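Local coordinates for protein HIT family hydrolase (Legionella pneumophila subsp. pneumophila, PDB 6D6J) that binds a zinc ion and, as a member of the histidine triad family, probably acts as a hydrolase, possibly through a nucleotidylated histidine intermediate, at residues L12-A17 and K51-T56; F35-I38 and T44-L47. All blocks are in the same frame, centred on the assembly; numbering follows the deposited sequence.

Contact 1. Residues L12-A17 and K51-T56; sequences LFCKIA and KKHIAT. With ZN (zinc ion), chain G.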
ATOM      1  N   LEU B  12      -5.656  18.318   8.506  1.00  9.00           N
ATOM      2  CA  LEU B  12      -7.050  17.905   8.348  1.00  8.89           C
ATOM      3  C   LEU B  12      -7.317  16.557   9.007  1.00  7.99           C
ATOM      4  O   LEU B  12      -8.370  16.354   9.631  1.00  8.83           O
ATOM      5  CB  LEU B  12      -7.373  17.814   6.858  1.00 10.80           C
ATOM      6  CG  LEU B  12      -8.795  17.400   6.492  1.00 13.52           C
ATOM      7  CD1 LEU B  12      -9.740  18.496   6.907  1.00 15.48           C
ATOM      8  CD2 LEU B  12      -8.922  17.157   4.997  1.00 14.57           C
ATOM      9  N   PHE B  13      -6.384  15.611   8.873  1.00  7.48           N
ATOM     10  CA  PHE B  13      -6.640  14.282   9.409  1.00  7.62           C
ATOM     11  C   PHE B  13      -6.495  14.235  10.919  1.00  7.40           C
ATOM     12  O   PHE B  13      -7.218  13.466  11.567  1.00  7.68           O
ATOM     13  CB  PHE B  13      -5.761  13.245   8.712  1.00  7.58           C
ATOM     14  CG  PHE B  13      -6.174  12.958   7.276  1.00  7.29           C
ATOM     15  CD1 PHE B  13      -7.294  13.557   6.708  1.00  8.13           C
ATOM     16  CD2 PHE B  13      -5.421  12.108   6.494  1.00  8.03           C
ATOM     17  CE1 PHE B  13      -7.666  13.282   5.389  1.00  8.67           C
ATOM     18  CE2 PHE B  13      -5.785  11.838   5.165  1.00  8.96           C
ATOM     19  CZ  PHE B  13      -6.906  12.426   4.614  1.00  9.50           C
ATOM     20  N   CYS B  14      -5.609  15.059  11.502  1.00  7.19           N
ATOM     21  CA  CYS B  14      -5.611  15.189  12.953  1.00  7.89           C
ATOM     22  C   CYS B  14      -6.934  15.761  13.434  1.00  7.44           C
ATOM     23  O   CYS B  14      -7.487  15.308  14.443  1.00  8.73           O
ATOM     24  CB  CYS B  14      -4.441  16.060  13.413  1.00  8.20           C
ATOM     25  SG  CYS B  14      -2.825  15.206  13.425  1.00  7.73           S
ATOM     26  N   LYS B  15      -7.472  16.748  12.715  1.00  7.51           N
ATOM     27  CA  LYS B  15      -8.765  17.302  13.105  1.00  8.24           C
ATOM     28  C   LYS B  15      -9.865  16.253  13.057  1.00  8.15           C
ATOM     29  O   LYS B  15     -10.714  16.197  13.964  1.00  9.06           O
ATOM     30  CB  LYS B  15      -9.115  18.506  12.239  1.00 10.30           C
ATOM     31  CG  LYS B  15      -8.249  19.728  12.530  1.00 13.41           C
ATOM     32  CD  LYS B  15      -8.614  20.875  11.598  1.00 17.18           C
ATOM     33  CE  LYS B  15      -7.672  22.062  11.738  1.00 20.85           C
ATOM     34  NZ  LYS B  15      -7.926  23.090  10.686  1.00 23.28           N
ATOM     35  N   ILE B  16      -9.872  15.412  12.016  1.00  8.33           N
ATOM     36  CA  ILE B  16     -10.842  14.324  11.949  1.00  8.44           C
ATOM     37  C   ILE B  16     -10.639  13.367  13.113  1.00  8.63           C
ATOM     38  O   ILE B  16     -11.599  12.955  13.772  1.00  9.91           O
ATOM     39  CB  ILE B  16     -10.752  13.611  10.587  1.00  8.71           C
ATOM     40  CG1 ILE B  16     -11.282  14.547   9.483  1.00  9.02           C
ATOM     41  CG2 ILE B  16     -11.529  12.289  10.606  1.00  9.54           C
ATOM     42  CD1 ILE B  16     -11.111  14.028   8.053  1.00  9.67           C
ATOM     43  N   ALA B  17      -9.378  13.001  13.390  1.00  8.84           N
ATOM     44  CA  ALA B  17      -9.095  12.068  14.473  1.00 10.57           C
ATOM     45  C   ALA B  17      -9.435  12.654  15.830  1.00 12.21           C
ATOM     46  O   ALA B  17      -9.620  11.902  16.789  1.00 15.38           O
ATOM     47  CB  ALA B  17      -7.618  11.658  14.443  1.00 11.34           C
ATOM     48  N   LYS B  51      -3.616   7.474  14.350  1.00  5.66           N
ATOM     49  CA  LYS B  51      -3.979   8.654  15.131  1.00  7.23           C
ATOM     50  C   LYS B  51      -2.760   9.548  15.374  1.00  7.47           C
ATOM     51  O   LYS B  51      -2.880  10.775  15.410  1.00  9.88           O
ATOM     52  CB  LYS B  51      -4.668   8.215  16.424  1.00  9.21           C
ATOM     53  CG  LYS B  51      -6.043   7.601  16.196  1.00 10.89           C
ATOM     54  CD  LYS B  51      -6.654   7.121  17.519  1.00 12.71           C
ATOM     55  CE  LYS B  51      -8.106   6.785  17.360  1.00 13.97           C
ATOM     56  NZ  LYS B  51      -8.691   6.368  18.665  1.00 14.56           N
ATOM     57  N   LYS B  52      -1.578   8.958  15.517  1.00  7.58           N
ATOM     58  CA  LYS B  52      -0.334   9.723  15.559  1.00  7.57           C
ATOM     59  C   LYS B  52      -0.118  10.457  14.234  1.00  6.98           C
ATOM     60  O   LYS B  52      -0.336   9.896  13.154  1.00  8.44           O
ATOM     61  CB  LYS B  52       0.839   8.748  15.783  1.00  8.19           C
ATOM     62  CG  LYS B  52       2.226   9.415  15.794  1.00  8.85           C
ATOM     63  CD  LYS B  52       3.294   8.405  16.105  1.00 10.04           C
ATOM     64  CE  LYS B  52       4.659   9.030  16.166  1.00 12.86           C
ATOM     65  NZ  LYS B  52       5.654   8.068  16.684  1.00 15.25           N
ATOM     66  N   HIS B  53       0.327  11.715  14.309  1.00  5.50           N
ATOM     67  CA  HIS B  53       0.648  12.472  13.108  1.00  5.85           C
ATOM     68  C   HIS B  53       2.020  12.069  12.578  1.00  6.15           C
ATOM     69  O   HIS B  53       3.044  12.288  13.234  1.00  7.88           O
ATOM     70  CB  HIS B  53       0.612  13.970  13.389  1.00  6.51           C
ATOM     71  CG  HIS B  53       0.904  14.788  12.176  1.00  6.17           C
ATOM     72  ND1 HIS B  53      -0.066  15.132  11.253  1.00  6.63           N
ATOM     73  CD2 HIS B  53       2.072  15.279  11.705  1.00  7.62           C
ATOM     74  CE1 HIS B  53       0.497  15.823  10.278  1.00  7.12           C
ATOM     75  NE2 HIS B  53       1.792  15.918  10.523  1.00  7.70           N
ATOM     76  N   ILE B  54       2.037  11.481  11.386  1.00  6.14           N
ATOM     77  CA  ILE B  54       3.252  11.171  10.642  1.00  6.17           C
ATOM     78  C   ILE B  54       2.997  11.708   9.243  1.00  5.95           C
ATOM     79  O   ILE B  54       1.978  11.371   8.639  1.00  6.81           O
ATOM     80  CB  ILE B  54       3.527   9.654  10.598  1.00  7.05           C
ATOM     81  CG1 ILE B  54       3.617   9.047  12.011  1.00  7.85           C
ATOM     82  CG2 ILE B  54       4.790   9.394   9.797  1.00  7.68           C
ATOM     83  CD1 ILE B  54       3.670   7.515  12.009  1.00  9.49           C
ATOM     84  N   ALA B  55       3.901  12.548   8.729  1.00  6.47           N
ATOM     85  CA  ALA B  55       3.574  13.317   7.530  1.00  6.98           C
ATOM     86  C   ALA B  55       3.528  12.456   6.272  1.00  6.31           C
ATOM     87  O   ALA B  55       2.587  12.563   5.477  1.00  6.89           O
ATOM     88  CB  ALA B  55       4.562  14.467   7.324  1.00  7.55           C
ATOM     89  N   THR B  56       4.573  11.654   6.035  1.00  6.16           N
ATOM     90  CA  THR B  56       4.675  10.833   4.828  1.00  6.31           C
ATOM     91  C   THR B  56       5.272   9.477   5.178  1.00  5.99           C
ATOM     92  O   THR B  56       5.851   9.286   6.252  1.00  6.45           O
ATOM     93  CB  THR B  56       5.567  11.459   3.737  1.00  6.89           C
ATOM     94  OG1 THR B  56       6.943  11.298   4.099  1.00  7.57           O
ATOM     95  CG2 THR B  56       5.246  12.933   3.494  1.00  8.07           C
TER
HETATM   96 ZN    ZN G 200      -2.129  14.911  11.263  0.93  7.24          ZN
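Cys14 and His53 meet through a shared zinc ion, and nearly all the tightness of this contact is concentrated there. The thiolate reaches the metal at 2.3 Å from Cys14 SG, and the imidazole binds on another side through His53 ND1, 2.1 Å from the zinc. Cys14 SG and His53 ND1 subtend 107° at the zinc, close to tetrahedral. Cys11 and His105 complete the four-ligand site. The metal draws the ligands together: Cys14 SG and His53 ND1 are 3.5 Å apart, and the sulfur stands oblique to the ring. In His53, CG lies anti to the backbone N (chi1 -179°), carrying the ring toward the metal, and the turn about CB-CG (chi2 85°) presents ND1 to it. NE2 occupies the far side of the ring, 4.1 Å from the metal, and the residue as a whole is exposed. The His105 ring meets that of His53 at a steep angle, with both ND1 atoms on the metal.

Beside the site the packing is much looser. Ala17 CB comes no nearer to Lys51 than 4.7 Å, at CG of the lysine, so the two residues screen each other without close contact. The lysine ammonium runs on to a salt bridge with Glu28 and a hydrogen bond to the carbonyl of Asp29.

This is a Cys2His2 site in which a CxxC pair, its second cysteine on helix 12-17, is clamped to a loop histidine. From the same helix Phe13 rests on Ile49 of strand 44-50 and meets His107 edge-to-face. The 51-56 segment leaves that strand, pairs by backbone through Ile54 with Ile106, and leads toward helix 62-81, where Lys52 forms a salt bridge with Asp64.

Contact 2. Residues F35-I38 and T44-L47; sequences FRDI and THLL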
ATOM      1  N   PHE B  35     -12.060   5.954   7.939  1.00  5.20           N
ATOM      2  CA  PHE B  35     -13.213   6.784   7.613  1.00  5.45           C
ATOM      3  C   PHE B  35     -13.342   6.891   6.100  1.00  5.04           C
ATOM      4  O   PHE B  35     -12.406   6.590   5.351  1.00  5.51           O
ATOM      5  CB  PHE B  35     -13.122   8.172   8.289  1.00  6.56           C
ATOM      6  CG  PHE B  35     -11.851   8.918   7.996  1.00  6.64           C
ATOM      7  CD1 PHE B  35     -10.714   8.705   8.762  1.00  8.76           C
ATOM      8  CD2 PHE B  35     -11.799   9.851   6.968  1.00  7.51           C
ATOM      9  CE1 PHE B  35      -9.542   9.399   8.489  1.00  9.40           C
ATOM     10  CE2 PHE B  35     -10.625  10.538   6.693  1.00  8.37           C
ATOM     11  CZ  PHE B  35      -9.504  10.311   7.455  1.00  8.76           C
ATOM     12  N   ARG B  36     -14.511   7.332   5.642  1.00  5.43           N
ATOM     13  CA  ARG B  36     -14.711   7.477   4.202  1.00  5.41           C
ATOM     14  C   ARG B  36     -13.944   8.668   3.632  1.00  5.39           C
ATOM     15  O   ARG B  36     -13.925   9.755   4.216  1.00  6.40           O
ATOM     16  CB  ARG B  36     -16.186   7.697   3.892  1.00  6.12           C
ATOM     17  CG  ARG B  36     -17.082   6.494   4.147  1.00  5.87           C
ATOM     18  CD  ARG B  36     -18.477   6.789   3.655  1.00  6.31           C
ATOM     19  NE  ARG B  36     -19.363   5.639   3.719  1.00  6.72           N
ATOM     20  CZ  ARG B  36     -20.554   5.630   3.130  1.00  5.72           C
ATOM     21  NH1 ARG B  36     -20.973   6.714   2.487  1.00  6.42           N
ATOM     22  NH2 ARG B  36     -21.321   4.556   3.191  1.00  6.33           N
ATOM     23  N   ASP B  37     -13.359   8.484   2.448  1.00  5.35           N
ATOM     24  CA  ASP B  37     -12.856   9.624   1.681  1.00  5.28           C
ATOM     25  C   ASP B  37     -14.052  10.393   1.127  1.00  5.29           C
ATOM     26  O   ASP B  37     -14.940   9.798   0.514  1.00  6.33           O
ATOM     27  CB  ASP B  37     -11.979   9.098   0.535  1.00  6.10           C
ATOM     28  CG  ASP B  37     -11.169  10.178  -0.167  1.00  7.41           C
ATOM     29  OD1 ASP B  37     -11.672  11.284  -0.422  1.00  8.05           O
ATOM     30  OD2 ASP B  37     -10.010   9.885  -0.518  1.00  9.38           O
ATOM     31  N   ILE B  38     -14.094  11.711   1.350  1.00  6.19           N
ATOM     32  CA  ILE B  38     -15.218  12.516   0.870  1.00  6.33           C
ATOM     33  C   ILE B  38     -15.280  12.602  -0.647  1.00  5.84           C
ATOM     34  O   ILE B  38     -16.338  12.939  -1.181  1.00  6.44           O
ATOM     35  CB  ILE B  38     -15.245  13.944   1.455  1.00  6.96           C
ATOM     36  CG1 ILE B  38     -13.955  14.722   1.134  1.00  8.58           C
ATOM     37  CG2 ILE B  38     -15.528  13.919   2.946  1.00  8.80           C
ATOM     38  CD1 ILE B  38     -14.092  16.211   1.378  1.00  9.98           C
ATOM     39  N   THR B  44     -16.762   2.215  -3.229  1.00  5.16           N
ATOM     40  CA  THR B  44     -16.368   2.361  -1.832  1.00  5.46           C
ATOM     41  C   THR B  44     -14.920   2.825  -1.792  1.00  5.18           C
ATOM     42  O   THR B  44     -14.048   2.225  -2.439  1.00  5.63           O
ATOM     43  CB  THR B  44     -16.514   1.046  -1.050  1.00  5.84           C
ATOM     44  OG1 THR B  44     -17.897   0.701  -0.974  1.00  6.42           O
ATOM     45  CG2 THR B  44     -15.958   1.147   0.377  1.00  6.40           C
ATOM     46  N   HIS B  45     -14.653   3.880  -1.022  1.00  4.56           N
ATOM     47  CA  HIS B  45     -13.296   4.418  -0.904  1.00  4.74           C
ATOM     48  C   HIS B  45     -13.076   4.839   0.546  1.00  4.38           C
ATOM     49  O   HIS B  45     -13.661   5.822   1.025  1.00  5.14           O
ATOM     50  CB  HIS B  45     -13.118   5.578  -1.884  1.00  5.46           C
ATOM     51  CG  HIS B  45     -11.730   6.123  -1.968  1.00  4.86           C
ATOM     52  ND1 HIS B  45     -11.374   7.005  -2.967  1.00  5.89           N
ATOM     53  CD2 HIS B  45     -10.637   5.970  -1.179  1.00  6.02           C
ATOM     54  CE1 HIS B  45     -10.117   7.369  -2.792  1.00  6.56           C
ATOM     55  NE2 HIS B  45      -9.640   6.748  -1.723  1.00  6.45           N
ATOM     56  N   LEU B  46     -12.238   4.090   1.249  1.00  4.66           N
ATOM     57  CA  LEU B  46     -11.979   4.306   2.664  1.00  4.55           C
ATOM     58  C   LEU B  46     -10.526   4.717   2.859  1.00  4.44           C
ATOM     59  O   LEU B  46      -9.654   4.410   2.040  1.00  5.62           O
ATOM     60  CB  LEU B  46     -12.317   3.041   3.470  1.00  6.37           C
ATOM     61  CG  LEU B  46     -13.768   2.560   3.256  1.00  7.03           C
ATOM     62  CD1 LEU B  46     -14.009   1.192   3.857  1.00  8.80           C
ATOM     63  CD2 LEU B  46     -14.791   3.562   3.789  1.00  9.45           C
ATOM     64  N   LEU B  47     -10.277   5.403   3.969  1.00  5.19           N
ATOM     65  CA  LEU B  47      -8.946   5.844   4.368  1.00  5.23           C
ATOM     66  C   LEU B  47      -8.643   5.262   5.738  1.00  4.52           C
ATOM     67  O   LEU B  47      -9.484   5.331   6.641  1.00  5.58           O
ATOM     68  CB  LEU B  47      -8.909   7.375   4.474  1.00  6.19           C
ATOM     69  CG  LEU B  47      -9.248   8.093   3.167  1.00  6.98           C
ATOM     70  CD1 LEU B  47      -9.392   9.591   3.369  1.00  8.59           C
ATOM     71  CD2 LEU B  47      -8.209   7.792   2.108  1.00  8.41           C
TER
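Asp37 lies over the ring of His45, the two side chains running side by side in the same direction. The backbone places its CB 3.8 Å from the centroid of the His45 ring, only 10° off the normal, in a CH-pi contact. With CG anti to the backbone N (chi1 -168°), the carboxylate continues along the ring. CG comes near both the CE1 corner of the ring and the Leu47 methyl CD1. At the tip, OD2 hangs over the same ring face, 3.4 Å from His45 NE2, at too poor an angle for a hydrogen bond, and also touches CD2 of Leu47. The other oxygen, OD1, accepts the amide of Arg39 in an Asx turn. Both ring nitrogens of His45 are engaged, ND1 by the backbone amide of Gln41 and NE2 by ND1 of His109, fixing the rotation of the imidazole beneath the carboxylate. The ring also packs against Trp118 of the second subunit.

The backbones form the end of an antiparallel hairpin, strands 32-36 and 44-50, within the sheet characteristic of the HIT fold. Phe35 and Leu47 make the hydrogen-bonded pair: Phe35 N to Leu47 O is 3.0 Å, and Leu47 N to Phe35 O is 2.8 Å. Beyond the non-hydrogen-bonded Arg36-Leu46 pair, a third bond joins Asp37 N to His45 O at 3.0 Å.

Phe35 and Leu47 also meet through their side chains on one face of the sheet. Leu47 CB lies 4.2 Å above the phenyl plane, displaced toward its rim, while Leu47 CD1 touches Phe35 CE2 at 3.7 Å. The Leu47 side chain comes close to His107, the histidine predicted to carry the nucleotide. Arg36 and Leu46 diverge, yet the leucine methyl CD2 still reaches CG of the arginine at 3.7 Å.

In the fold
Near the N terminus, helix 12-17 supplies the first half of contact 1, and the chain then runs through strands 25-28 and 32-36. The short connection after 35-38 is closed when 44-47 returns in contact 2, and strand 44-50 leads directly into 51-56, which closes the wider loop at the zinc. Contact 2 is therefore nested wholly inside the loop of contact 1. The two also touch: Ile16 CD1 packs 3.8 Å from Phe35 CE2, and Phe13 meets both the Phe35 ring and Leu47. Contact 1 thus anchors the helix beside one end of strand 44-50, while contact 2 joins that strand to its hairpin partner under the same helix.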